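Local coordinates for inorganic pyrophosphatase (Shewanella sp. AS-11, PDB 6LL8), which probably catalyses the metal-dependent hydrolysis of inorganic diphosphate to two phosphate ions, as a family II pyrophosphatase, at residues I21-A24 / Y25-N28; T78-P81 / D82-Q86; R112-C116 / S117-I121; V130-P133 / A134-G138; K296-V299 / P300-D304. One frame throughout, in Å; residues are numbered along the deposited sequence. Where two conformers were deposited one is given.

Contact 1: I21-A24 / Y25-N28; sequences IALA and YLKN
L23 lays its CD1 methyl against two side chains of the following helical turn, those of L26 and K27. K27 runs beside L23 and points the same way, its CG lying 4.1 Å from L23 CD1. L26 instead meets L23 at a slant, and only branch ends touch, L23 CD1 and L26 CD2 being 4.1 Å apart. Both leucines carry CG opposite the backbone N (chi1 179° for L23), which brings their methyl groups out on the same flank of the helix. K27 turns the other way, with CG beside its own N, so its first methylenes lean back over the turn and CG comes 3.5 Å from L23 O. Beyond CG the lysine chain bends off, and NZ forms a salt bridge with E32.

In the backbone, L23 O accepts K27 N at 2.9 Å. Two flanking bonds are longer: Y25 N to I21 O is 3.1 Å and L26 N to A22 O is 3.2 Å. A22 O has a second partner in the Y125 hydroxyl. N28 N closes the set on A24 O at 3.0 Å, while OD1 of N28 accepts from A34 N. The Y25 ring leads away from the turn onto Y125 and P133, and L23 and L26 both rest on M124. These i to i+4 bonds are those of an alpha helix, here part of helix 14-29, the crossover helix of the beta-alpha-beta unit joining strands 4-7 and 34-38.

Contact 2: T78-P81 / D82-Q86; sequences TQAP and DDIAQ
I84 points back toward P81 and A80, and its two branches divide the work. CG1 stands opposite the backbone N (chi1 -160°), and the chain then bends at chi2, 63°, carrying CD1 to the proline ring, where it lies 4.0 Å from P81 CD. CG2, left between N and the carbonyl carbon, reaches the other neighbour and comes 3.9 Å from A80 CB. The isoleucine thus bridges two consecutive residues of the preceding segment. The backbone explains the approach: P81 to I84 is a type I beta turn, closed by I84 N to P81 O at 3.1 Å, with the donor well above the carbonyl plane. It lies in the connection between strands 68-72 and 88-94 of the parallel sheet, and Q86 N bonds D83 O at 2.9 Å in the 3-10 turn that follows.

The two aspartates at the turn's centre differ in their first torsion. D82 holds CG beside its N and sends OD1 to K10 in a salt bridge. D83 places CG between N and the carbonyl carbon (chi1 66°), which brings OD1 to 4.0 Å from P81 CB; that oxygen also accepts from Y64 N, while OD2 is hydrogen-bonded to S63 OG.

Contact 3: R112-C116 / S117-I121; sequences RPVGC and SNTVI. Unlike the reference sequence in segment 117-121: S117 (reference Arg).
C116 turns SG opposite its backbone N (chi1 -176°), beside its own carbonyl, and this rotation swings the sulfur over the first amides of helix 117-128. There it accepts a weak bond from N118 N, 3.4 Å from C116 SG. V114, at chi1 -64°, leaves CG2 between N and the carbonyl carbon, facing the helix; V120 keeps its own CG2 beside its N. The two methyls meet as the branches cross at a slant, V114 CG2 to V120 CG2 being 3.7 Å. In the conformer given, R112 crosses V120 at about a right angle and adds CB, 3.9 Å from V120 CG2.

C116 O also receives T119 N in a weak bond of 3.0 Å, bent to 134° at the hydrogen. T119 rests CB against the same oxygen, 3.3 Å from C116 O, while its OG1 bonds D160, whose other carboxylate oxygen takes G115 N. Within the helix, I121 N bonds S117 O. C116 is therefore the N-cap of a helix whose opening residues face the metals. S117, deposited where the reference has arginine, bonds D73 through OG and D15 through N; N118 ND2 reaches the other oxygen of D15, and V114 O holds H95 ND1. Since D15, D73 and H95 ligate magnesium, this helix start and the loop before it contribute second-shell bonds to the pyrophosphatase metal site.

Contact 4: V130-P133 / A134-G138; sequences VKIP and ANIAG
I132 begins the contact at the start of helix 134-147, where P133 takes the N-cap position. The isoleucine uses a single atom, CG2, which its first torsion places opposite the backbone N. This methyl lies against the first helical turn: I132 CG2 is 3.8 Å from A137 CB, and 3.9 Å from I136 CG2. It also comes 3.7 Å from A137 N, measured from I132 CG2. I132 also touches K122 and Y125 of helix 117-128 and L167 of helix 158-171, so the residue before the cap packs among three helices.

P133 follows, and its ring lies side by side with I136, the two pointing the same way. The nearest side-chain atoms of the pair are P133 CG and I136 CG1, at 4.0 Å. I136 holds CG1 beside its backbone N (chi1 -63°), which brings that branch back along the ring and leaves CG2 for I132. The carbonyl of P133 starts the helical bonding: A137 N reaches P133 O at 2.8 Å.

N135, with CG between its N and carbonyl carbon, folds its amide back beside the proline. Its OD1 lies 3.4 Å from P133 CB and accepts I136 N at 2.9 Å, the bond bent to 131° at the hydrogen and the donor standing above the amide plane.

Contact 5: K296-V299 / P300-D304; sequences KQVV and PALQD
P300 meets the preceding turn through two atoms of its ring, CG and CD. The main approach is that of P300 CG, 3.6 Å from K296 O. V299, the adjoining residue, stands across the ring at about a right angle, and its CB lies 3.5 Å from P300 CD largely because the two residues are covalently linked. K296 O thus has a proline carbon where a regular helix would bring an amide N-H, because the proline nitrogen carries no hydrogen.

The other flat groups are the glutamine amides. The amide of Q297 bonds outside the two segments, with OE1 accepting from L292 N and S293 N and NE2 giving to G290 O, three bonds that would hold its orientation. Q303, whose CG stands opposite the backbone N (chi1 -176°), sends OE1 to K97 NZ in a weak bond.

This is a kinked helix, 294-307 of the DHHA2 domain, with a wider pi-type turn at 296-298 before the proline. R294 and K295 of this helix belong to the imidodiphosphate pocket, and V299's side chain is about 6 Å from that ligand. Helical bonding resumes after the break: L302 N to V298 O is weak at 3.5 Å, whereas Q303 N to V299 O is short at 2.8 Å. V298 O also accepts from the Y277 hydroxyl. In the conformer given, L302 lies alongside V298, pointing the same way, with V298 CG1 4.0 Å from L302 CD1. Both branched chains face the domain's sheet, V298 touching L252 and L302 touching L250 and M208.

Overall arrangement
Contacts 1 to 4 follow one another within the DHH range, and contact 5 comes last, in the DHHA2 range. Helices 14-29, 117-128 and 134-147 bring contacts 1, 3 and 4 together: contact 1 touches contact 3 through A22 and N118, and contact 4 through Y25 and P133, with centres about 15 and 10 Å apart. Contact 2 stands away from them in the connection after strand 68-72, its centre about 22 Å from that of contact 3. Contact 5 lies about 19 Å from contact 3, centre to centre, and the ligand and magnesium ions bind between the two, so that the active site is built from both domains.

Contact 1: I21-A24 / Y25-N28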
loop_
_atom_site.group_PDB
_atom_site.type_symbol
_atom_site.label_atom_id
_atom_site.label_comp_id
_atom_site.label_asym_id
_atom_site.label_seq_id
_atom_site.Cartn_x
_atom_site.Cartn_y
_atom_site.Cartn_z
ATOM N N ILE A 21 13.444 2.810 -2.577
ATOM C CA ILE A 21 14.847 2.938 -2.103
ATOM C C ILE A 21 15.590 1.649 -2.438
ATOM O O ILE A 21 16.708 1.687 -2.972
ATOM C CB ILE A 21 14.880 3.229 -0.601
ATOM C CG1 ILE A 21 14.293 4.606 -0.300
ATOM C CG2 ILE A 21 16.306 3.120 -0.080
ATOM C CD1 ILE A 21 14.088 4.892 1.171
ATOM N N ALA A 22 15.008 0.508 -2.107
ATOM C CA ALA A 22 15.695 -0.782 -2.267
ATOM C C ALA A 22 15.931 -1.094 -3.742
ATOM O O ALA A 22 17.029 -1.574 -4.113
ATOM C CB ALA A 22 14.886 -1.868 -1.605
ATOM N N LEU A 23 14.956 -0.864 -4.610
ATOM C CA LEU A 23 15.145 -1.167 -6.034
ATOM C C LEU A 23 16.067 -0.149 -6.663
ATOM O O LEU A 23 16.891 -0.537 -7.511
ATOM C CB LEU A 23 13.810 -1.252 -6.749
ATOM C CG LEU A 23 13.896 -1.534 -8.242
ATOM C CD1 LEU A 23 14.692 -2.767 -8.578
ATOM C CD2 LEU A 23 12.499 -1.613 -8.850
ATOM N N ALA A 24 15.997 1.136 -6.305
ATOM C CA ALA A 24 16.964 2.098 -6.880
ATOM C C ALA A 24 18.388 1.670 -6.531
ATOM O O ALA A 24 19.295 1.772 -7.374
ATOM C CB ALA A 24 16.689 3.498 -6.416
ATOM N N TYR A 25 18.630 1.226 -5.308
ATOM C CA TYR A 25 19.988 0.795 -4.916
ATOM C C TYR A 25 20.417 -0.347 -5.816
ATOM O O TYR A 25 21.539 -0.375 -6.342
ATOM C CB TYR A 25 20.018 0.405 -3.446
ATOM C CG TYR A 25 21.379 -0.105 -3.016
ATOM C CD1 TYR A 25 22.396 0.756 -2.670
ATOM C CD2 TYR A 25 21.657 -1.448 -3.027
ATOM C CE1 TYR A 25 23.630 0.248 -2.313
ATOM C CE2 TYR A 25 22.897 -1.974 -2.725
ATOM C CZ TYR A 25 23.892 -1.109 -2.346
ATOM O OH TYR A 25 25.148 -1.595 -2.021
ATOM N N LEU A 26 19.566 -1.358 -5.972
ATOM C CA LEU A 26 19.888 -2.539 -6.802
ATOM C C LEU A 26 20.192 -2.091 -8.232
ATOM O O LEU A 26 21.218 -2.530 -8.794
ATOM C CB LEU A 26 18.696 -3.490 -6.786
ATOM C CG LEU A 26 18.803 -4.684 -7.733
ATOM C CD1 LEU A 26 20.057 -5.506 -7.470
ATOM C CD2 LEU A 26 17.566 -5.523 -7.648
ATOM N N LYS A 27 19.369 -1.259 -8.838
ATOM C CA LYS A 27 19.596 -0.793 -10.215
ATOM C C LYS A 27 20.948 -0.082 -10.305
ATOM O O LYS A 27 21.719 -0.354 -11.237
ATOM C CB LYS A 27 18.454 0.125 -10.640
ATOM C CG LYS A 27 17.184 -0.612 -10.984
ATOM C CD LYS A 27 17.323 -1.501 -12.178
ATOM C CE LYS A 27 16.004 -1.846 -12.819
ATOM N NZ LYS A 27 16.194 -2.643 -14.027
ATOM N N ASN A 28 21.251 0.799 -9.383
ATOM C CA ASN A 28 22.561 1.478 -9.437
ATOM C C ASN A 28 23.693 0.458 -9.318
ATOM O O ASN A 28 24.717 0.621 -9.989
ATOM C CB ASN A 28 22.642 2.587 -8.401
ATOM C CG ASN A 28 21.785 3.768 -8.803
ATOM O OD1 ASN A 28 21.895 4.249 -9.927
ATOM N ND2 ASN A 28 20.951 4.261 -7.903
#

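Contact 2: T78-P81 / D82-Q86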
loop_
_atom_site.group_PDB
_atom_site.type_symbol
_atom_site.label_atom_id
_atom_site.label_comp_id
_atom_site.label_asym_id
_atom_site.label_seq_id
_atom_site.Cartn_x
_atom_site.Cartn_y
_atom_site.Cartn_z
ATOM N N THR A 78 -4.930 5.297 -11.727
ATOM C CA THR A 78 -5.370 6.165 -10.621
ATOM C C THR A 78 -4.312 6.303 -9.529
ATOM O O THR A 78 -4.447 7.195 -8.683
ATOM C CB THR A 78 -6.666 5.650 -9.971
ATOM O OG1 THR A 78 -6.448 4.280 -9.612
ATOM C CG2 THR A 78 -7.897 5.835 -10.841
ATOM N N GLN A 79 -3.324 5.449 -9.478
ATOM C CA GLN A 79 -2.296 5.464 -8.426
ATOM C C GLN A 79 -0.939 5.874 -8.984
ATOM O O GLN A 79 0.008 5.999 -8.209
ATOM C CB GLN A 79 -2.226 4.100 -7.750
ATOM C CG GLN A 79 -3.527 3.774 -7.037
ATOM C CD GLN A 79 -3.503 2.387 -6.454
ATOM O OE1 GLN A 79 -2.446 1.969 -5.934
ATOM N NE2 GLN A 79 -4.706 1.786 -6.399
ATOM N N ALA A 80 -0.827 6.069 -10.293
ATOM C CA ALA A 80 0.417 6.452 -10.967
ATOM C C ALA A 80 0.543 7.960 -10.995
ATOM O O ALA A 80 -0.416 8.697 -10.761
ATOM C CB ALA A 80 0.392 5.951 -12.391
ATOM N N PRO A 81 1.731 8.484 -11.355
ATOM C CA PRO A 81 1.822 9.917 -11.623
ATOM C C PRO A 81 0.757 10.358 -12.636
ATOM O O PRO A 81 0.456 9.620 -13.558
ATOM C CB PRO A 81 3.247 10.065 -12.178
ATOM C CG PRO A 81 4.016 8.890 -11.590
ATOM C CD PRO A 81 3.005 7.765 -11.584
ATOM N N ASP A 82 0.329 11.601 -12.504
ATOM C CA ASP A 82 -0.756 12.103 -13.371
ATOM C C ASP A 82 -0.326 12.082 -14.844
ATOM O O ASP A 82 -1.172 11.867 -15.713
ATOM C CB ASP A 82 -1.151 13.503 -12.971
ATOM C CG ASP A 82 -1.914 13.596 -11.677
ATOM O OD1 ASP A 82 -2.410 12.557 -11.211
ATOM O OD2 ASP A 82 -2.083 14.736 -11.206
ATOM N N ASP A 83 0.954 12.304 -15.126
ATOM C CA ASP A 83 1.465 12.402 -16.512
ATOM C C ASP A 83 2.197 11.135 -16.926
ATOM O O ASP A 83 3.011 11.177 -17.847
ATOM C CB ASP A 83 2.274 13.677 -16.698
ATOM C CG ASP A 83 3.558 13.736 -15.896
ATOM O OD1 ASP A 83 3.821 12.825 -15.068
ATOM O OD2 ASP A 83 4.322 14.699 -16.096
ATOM N N ILE A 84 1.898 9.996 -16.304
ATOM C CA ILE A 84 2.610 8.740 -16.660
ATOM C C ILE A 84 2.430 8.393 -18.138
ATOM O O ILE A 84 3.327 7.748 -18.684
ATOM C CB ILE A 84 2.208 7.595 -15.728
ATOM C CG1 ILE A 84 3.229 6.447 -15.704
ATOM C CG2 ILE A 84 0.804 7.087 -16.084
ATOM C CD1 ILE A 84 4.580 6.798 -15.180
ATOM N N ALA A 85 1.336 8.785 -18.801
ATOM C CA ALA A 85 1.177 8.435 -20.232
ATOM C C ALA A 85 2.252 9.107 -21.088
ATOM O O ALA A 85 2.465 8.631 -22.206
ATOM C CB ALA A 85 -0.202 8.773 -20.737
ATOM N N GLN A 86 2.873 10.171 -20.597
ATOM C CA GLN A 86 3.939 10.858 -21.347
ATOM C C GLN A 86 5.314 10.445 -20.850
ATOM O O GLN A 86 6.315 10.996 -21.317
ATOM C CB GLN A 86 3.759 12.366 -21.230
ATOM C CG GLN A 86 2.531 12.889 -21.976
ATOM C CD GLN A 86 1.291 12.861 -21.133
ATOM O OE1 GLN A 86 1.256 13.425 -20.032
ATOM N NE2 GLN A 86 0.232 12.283 -21.689
#

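Contact 3: R112-C116 / S117-I121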
loop_
_atom_site.group_PDB
_atom_site.type_symbol
_atom_site.label_atom_id
_atom_site.label_comp_id
_atom_site.label_asym_id
_atom_site.label_seq_id
_atom_site.Cartn_x
_atom_site.Cartn_y
_atom_site.Cartn_z
ATOM N N ARG A 112 4.182 -10.786 -8.470
ATOM C CA ARG A 112 3.957 -12.085 -7.813
ATOM C C ARG A 112 2.857 -11.900 -6.792
ATOM O O ARG A 112 2.849 -10.875 -6.106
ATOM C CB ARG A 112 5.220 -12.577 -7.102
ATOM C CG ARG A 112 6.439 -12.737 -7.990
ATOM C CD ARG A 112 6.371 -13.898 -8.948
ATOM N NE ARG A 112 7.696 -14.034 -9.562
ATOM C CZ ARG A 112 8.108 -13.330 -10.652
ATOM N NH1 ARG A 112 7.292 -12.514 -11.289
ATOM N NH2 ARG A 112 9.342 -13.434 -11.087
ATOM N N PRO A 113 1.971 -12.889 -6.618
ATOM C CA PRO A 113 0.853 -12.744 -5.691
ATOM C C PRO A 113 1.283 -13.089 -4.264
ATOM O O PRO A 113 0.762 -14.007 -3.643
ATOM C CB PRO A 113 -0.179 -13.700 -6.279
ATOM C CG PRO A 113 0.661 -14.796 -6.837
ATOM C CD PRO A 113 1.862 -14.102 -7.448
ATOM N N VAL A 114 2.234 -12.307 -3.766
ATOM C CA VAL A 114 2.846 -12.490 -2.457
ATOM C C VAL A 114 2.415 -11.360 -1.541
ATOM O O VAL A 114 1.657 -10.444 -1.892
ATOM C CB VAL A 114 4.365 -12.636 -2.569
ATOM C CG1 VAL A 114 4.707 -13.911 -3.351
ATOM C CG2 VAL A 114 5.020 -11.383 -3.163
ATOM N N GLY A 115 2.924 -11.404 -0.327
ATOM C CA GLY A 115 2.528 -10.440 0.705
ATOM C C GLY A 115 3.079 -9.049 0.579
ATOM O O GLY A 115 2.499 -8.160 1.177
ATOM N N CYS A 116 4.158 -8.832 -0.158
ATOM C CA CYS A 116 4.810 -7.515 -0.159
ATOM C C CYS A 116 5.617 -7.321 -1.438
ATOM O O CYS A 116 6.309 -8.262 -1.857
ATOM C CB CYS A 116 5.670 -7.393 1.076
ATOM S SG CYS A 116 6.433 -5.774 1.267
ATOM N N SER A 117 5.609 -6.115 -2.001
ATOM C CA SER A 117 6.468 -5.853 -3.163
ATOM C C SER A 117 7.924 -6.088 -2.810
ATOM O O SER A 117 8.713 -6.523 -3.668
ATOM C CB SER A 117 6.318 -4.434 -3.668
ATOM O OG SER A 117 5.013 -4.121 -4.093
ATOM N N ASN A 118 8.335 -5.781 -1.595
ATOM C CA ASN A 118 9.746 -5.935 -1.188
ATOM C C ASN A 118 10.153 -7.399 -1.146
ATOM O O ASN A 118 11.362 -7.657 -1.273
ATOM C CB ASN A 118 10.056 -5.197 0.117
ATOM C CG ASN A 118 10.368 -3.733 -0.095
ATOM O OD1 ASN A 118 11.533 -3.413 -0.359
ATOM N ND2 ASN A 118 9.366 -2.860 -0.093
ATOM N N THR A 119 9.219 -8.331 -1.005
ATOM C CA THR A 119 9.546 -9.774 -1.149
ATOM C C THR A 119 10.025 -10.026 -2.572
ATOM O O THR A 119 11.000 -10.783 -2.799
ATOM C CB THR A 119 8.359 -10.625 -0.748
ATOM O OG1 THR A 119 8.083 -10.315 0.618
ATOM C CG2 THR A 119 8.597 -12.103 -0.930
ATOM N N VAL A 120 9.336 -9.440 -3.542
ATOM C CA VAL A 120 9.721 -9.592 -4.961
ATOM C C VAL A 120 11.043 -8.856 -5.212
ATOM O O VAL A 120 11.912 -9.361 -5.928
ATOM C CB VAL A 120 8.610 -9.091 -5.884
ATOM C CG1 VAL A 120 8.975 -9.425 -7.332
ATOM C CG2 VAL A 120 7.266 -9.689 -5.527
ATOM N N ILE A 121 11.247 -7.669 -4.647
ATOM C CA ILE A 121 12.530 -6.976 -4.828
ATOM C C ILE A 121 13.655 -7.832 -4.257
ATOM O O ILE A 121 14.717 -7.885 -4.867
ATOM C CB ILE A 121 12.448 -5.566 -4.224
ATOM C CG1 ILE A 121 11.407 -4.733 -4.971
ATOM C CG2 ILE A 121 13.805 -4.902 -4.246
ATOM C CD1 ILE A 121 11.067 -3.411 -4.312
#

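Contact 4: V130-P133 / A134-G138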
loop_
_atom_site.group_PDB
_atom_site.type_symbol
_atom_site.label_atom_id
_atom_site.label_comp_id
_atom_site.label_asym_id
_atom_site.label_seq_id
_atom_site.Cartn_x
_atom_site.Cartn_y
_atom_site.Cartn_z
ATOM N N VAL A 130 23.364 -9.551 -6.109
ATOM C CA VAL A 130 23.818 -8.301 -5.454
ATOM C C VAL A 130 23.587 -8.401 -3.945
ATOM O O VAL A 130 22.493 -8.792 -3.488
ATOM C CB VAL A 130 23.075 -7.102 -6.071
ATOM C CG1 VAL A 130 23.316 -5.841 -5.291
ATOM C CG2 VAL A 130 23.491 -6.940 -7.523
ATOM N N LYS A 131 24.597 -8.038 -3.177
ATOM C CA LYS A 131 24.521 -8.076 -1.714
ATOM C C LYS A 131 23.539 -7.007 -1.237
ATOM O O LYS A 131 23.515 -5.876 -1.741
ATOM C CB LYS A 131 25.893 -7.794 -1.107
ATOM C CG LYS A 131 26.947 -8.817 -1.464
ATOM C CD LYS A 131 26.589 -10.255 -1.145
ATOM C CE LYS A 131 27.688 -11.212 -1.571
ATOM N NZ LYS A 131 27.611 -11.553 -3.015
ATOM N N ILE A 132 22.753 -7.364 -0.239
ATOM C CA ILE A 132 21.788 -6.411 0.378
ATOM C C ILE A 132 22.485 -5.818 1.591
ATOM O O ILE A 132 22.803 -6.555 2.526
ATOM C CB ILE A 132 20.473 -7.101 0.776
ATOM C CG1 ILE A 132 19.862 -7.825 -0.427
ATOM C CG2 ILE A 132 19.538 -6.046 1.359
ATOM C CD1 ILE A 132 18.613 -8.605 -0.119
ATOM N N PRO A 133 22.736 -4.504 1.616
ATOM C CA PRO A 133 23.352 -3.904 2.787
ATOM C C PRO A 133 22.408 -3.973 3.992
ATOM O O PRO A 133 21.201 -4.057 3.855
ATOM C CB PRO A 133 23.549 -2.428 2.418
ATOM C CG PRO A 133 23.382 -2.359 0.914
ATOM C CD PRO A 133 22.554 -3.555 0.526
ATOM N N ALA A 134 22.976 -3.910 5.168
ATOM C CA ALA A 134 22.232 -4.031 6.419
ATOM C C ALA A 134 21.093 -3.020 6.508
ATOM O O ALA A 134 19.990 -3.377 6.960
ATOM C CB ALA A 134 23.133 -3.938 7.621
ATOM N N ASN A 135 21.347 -1.784 6.155
ATOM C CA ASN A 135 20.323 -0.731 6.296
ATOM C C ASN A 135 19.153 -0.987 5.347
ATOM O O ASN A 135 17.994 -0.856 5.727
ATOM C CB ASN A 135 20.945 0.668 6.203
ATOM C CG ASN A 135 21.665 1.003 4.893
ATOM O OD1 ASN A 135 21.931 0.152 4.038
ATOM N ND2 ASN A 135 22.109 2.246 4.772
ATOM N N ILE A 136 19.460 -1.292 4.096
ATOM C CA ILE A 136 18.431 -1.634 3.091
ATOM C C ILE A 136 17.668 -2.875 3.566
ATOM O O ILE A 136 16.427 -2.912 3.478
ATOM C CB ILE A 136 19.052 -1.885 1.710
ATOM C CG1 ILE A 136 19.740 -0.632 1.173
ATOM C CG2 ILE A 136 18.022 -2.462 0.752
ATOM C CD1 ILE A 136 18.811 0.371 0.657
ATOM N N ALA A 137 18.375 -3.864 4.070
ATOM C CA ALA A 137 17.680 -5.077 4.533
ATOM C C ALA A 137 16.672 -4.724 5.627
ATOM O O ALA A 137 15.573 -5.304 5.660
ATOM C CB ALA A 137 18.666 -6.117 5.034
ATOM N N GLY A 138 17.044 -3.810 6.506
ATOM C CA GLY A 138 16.150 -3.449 7.600
ATOM C C GLY A 138 14.856 -2.843 7.092
ATOM O O GLY A 138 13.789 -3.173 7.592
#

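Contact 5: K296-V299 / P300-D304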
loop_
_atom_site.group_PDB
_atom_site.type_symbol
_atom_site.label_atom_id
_atom_site.label_comp_id
_atom_site.label_asym_id
_atom_site.label_seq_id
_atom_site.Cartn_x
_atom_site.Cartn_y
_atom_site.Cartn_z
ATOM N N LYS A 296 -6.820 -8.368 -1.314
ATOM C CA LYS A 296 -7.267 -9.768 -1.447
ATOM C C LYS A 296 -8.707 -9.949 -1.014
ATOM O O LYS A 296 -9.414 -10.781 -1.588
ATOM C CB LYS A 296 -6.332 -10.694 -0.682
ATOM C CG LYS A 296 -6.558 -12.164 -0.867
ATOM C CD LYS A 296 -5.483 -12.997 -0.214
ATOM C CE LYS A 296 -5.747 -14.486 -0.222
ATOM N NZ LYS A 296 -5.811 -15.021 -1.583
ATOM N N GLN A 297 -9.161 -9.213 -0.013
ATOM C CA GLN A 297 -10.462 -9.460 0.627
ATOM C C GLN A 297 -11.480 -8.371 0.344
ATOM O O GLN A 297 -12.649 -8.574 0.654
ATOM C CB GLN A 297 -10.304 -9.664 2.120
ATOM C CG GLN A 297 -9.439 -10.880 2.475
ATOM C CD GLN A 297 -9.183 -10.934 3.951
ATOM O OE1 GLN A 297 -8.438 -10.125 4.512
ATOM N NE2 GLN A 297 -9.837 -11.861 4.626
ATOM N N VAL A 298 -11.080 -7.220 -0.154
ATOM C CA VAL A 298 -12.003 -6.087 -0.365
ATOM C C VAL A 298 -12.169 -5.824 -1.853
ATOM O O VAL A 298 -13.296 -5.785 -2.358
ATOM C CB VAL A 298 -11.523 -4.855 0.410
ATOM C CG1 VAL A 298 -12.356 -3.626 0.100
ATOM C CG2 VAL A 298 -11.524 -5.119 1.903
ATOM N N VAL A 299 -11.071 -5.579 -2.557
ATOM C CA VAL A 299 -11.118 -5.152 -3.970
ATOM C C VAL A 299 -11.715 -6.209 -4.892
ATOM O O VAL A 299 -12.532 -5.844 -5.751
ATOM C CB VAL A 299 -9.750 -4.661 -4.391
ATOM C CG1 VAL A 299 -9.603 -4.500 -5.891
ATOM C CG2 VAL A 299 -9.439 -3.336 -3.705
ATOM N N PRO A 300 -11.285 -7.490 -4.863
ATOM C CA PRO A 300 -11.747 -8.408 -5.903
ATOM C C PRO A 300 -13.266 -8.508 -6.005
ATOM O O PRO A 300 -13.830 -8.417 -7.101
ATOM C CB PRO A 300 -11.084 -9.740 -5.538
ATOM C CG PRO A 300 -9.844 -9.329 -4.811
ATOM C CD PRO A 300 -10.269 -8.121 -4.000
ATOM N N ALA A 301 -13.925 -8.687 -4.880
ATOM C CA ALA A 301 -15.387 -8.878 -4.898
ATOM C C ALA A 301 -16.065 -7.590 -5.339
ATOM O O ALA A 301 -17.106 -7.652 -5.972
ATOM C CB ALA A 301 -15.902 -9.329 -3.554
ATOM N N LEU A 302 -15.521 -6.440 -4.956
ATOM C CA LEU A 302 -16.115 -5.153 -5.394
ATOM C C LEU A 302 -15.955 -5.006 -6.899
ATOM O O LEU A 302 -16.912 -4.625 -7.589
ATOM C CB LEU A 302 -15.454 -3.940 -4.757
ATOM C CG LEU A 302 -15.826 -3.617 -3.329
ATOM C CD1 LEU A 302 -14.894 -2.542 -2.826
ATOM C CD2 LEU A 302 -17.264 -3.149 -3.214
ATOM N N GLN A 303 -14.750 -5.262 -7.399
ATOM C CA GLN A 303 -14.473 -5.061 -8.838
ATOM C C GLN A 303 -15.382 -6.002 -9.621
ATOM O O GLN A 303 -15.985 -5.589 -10.624
ATOM C CB GLN A 303 -12.979 -5.224 -9.141
ATOM C CG GLN A 303 -12.698 -4.929 -10.601
ATOM C CD GLN A 303 -11.286 -4.497 -10.782
ATOM O OE1 GLN A 303 -10.832 -3.599 -10.059
ATOM N NE2 GLN A 303 -10.629 -5.156 -11.747
ATOM N N ASP A 304 -15.514 -7.231 -9.175
ATOM C CA ASP A 304 -16.350 -8.200 -9.902
ATOM C C ASP A 304 -17.807 -7.721 -9.878
ATOM O O ASP A 304 -18.488 -7.892 -10.921
ATOM C CB ASP A 304 -16.165 -9.597 -9.337
ATOM C CG ASP A 304 -14.839 -10.259 -9.637
ATOM O OD1 ASP A 304 -14.093 -9.782 -10.560
ATOM O OD2 ASP A 304 -14.544 -11.220 -8.915
#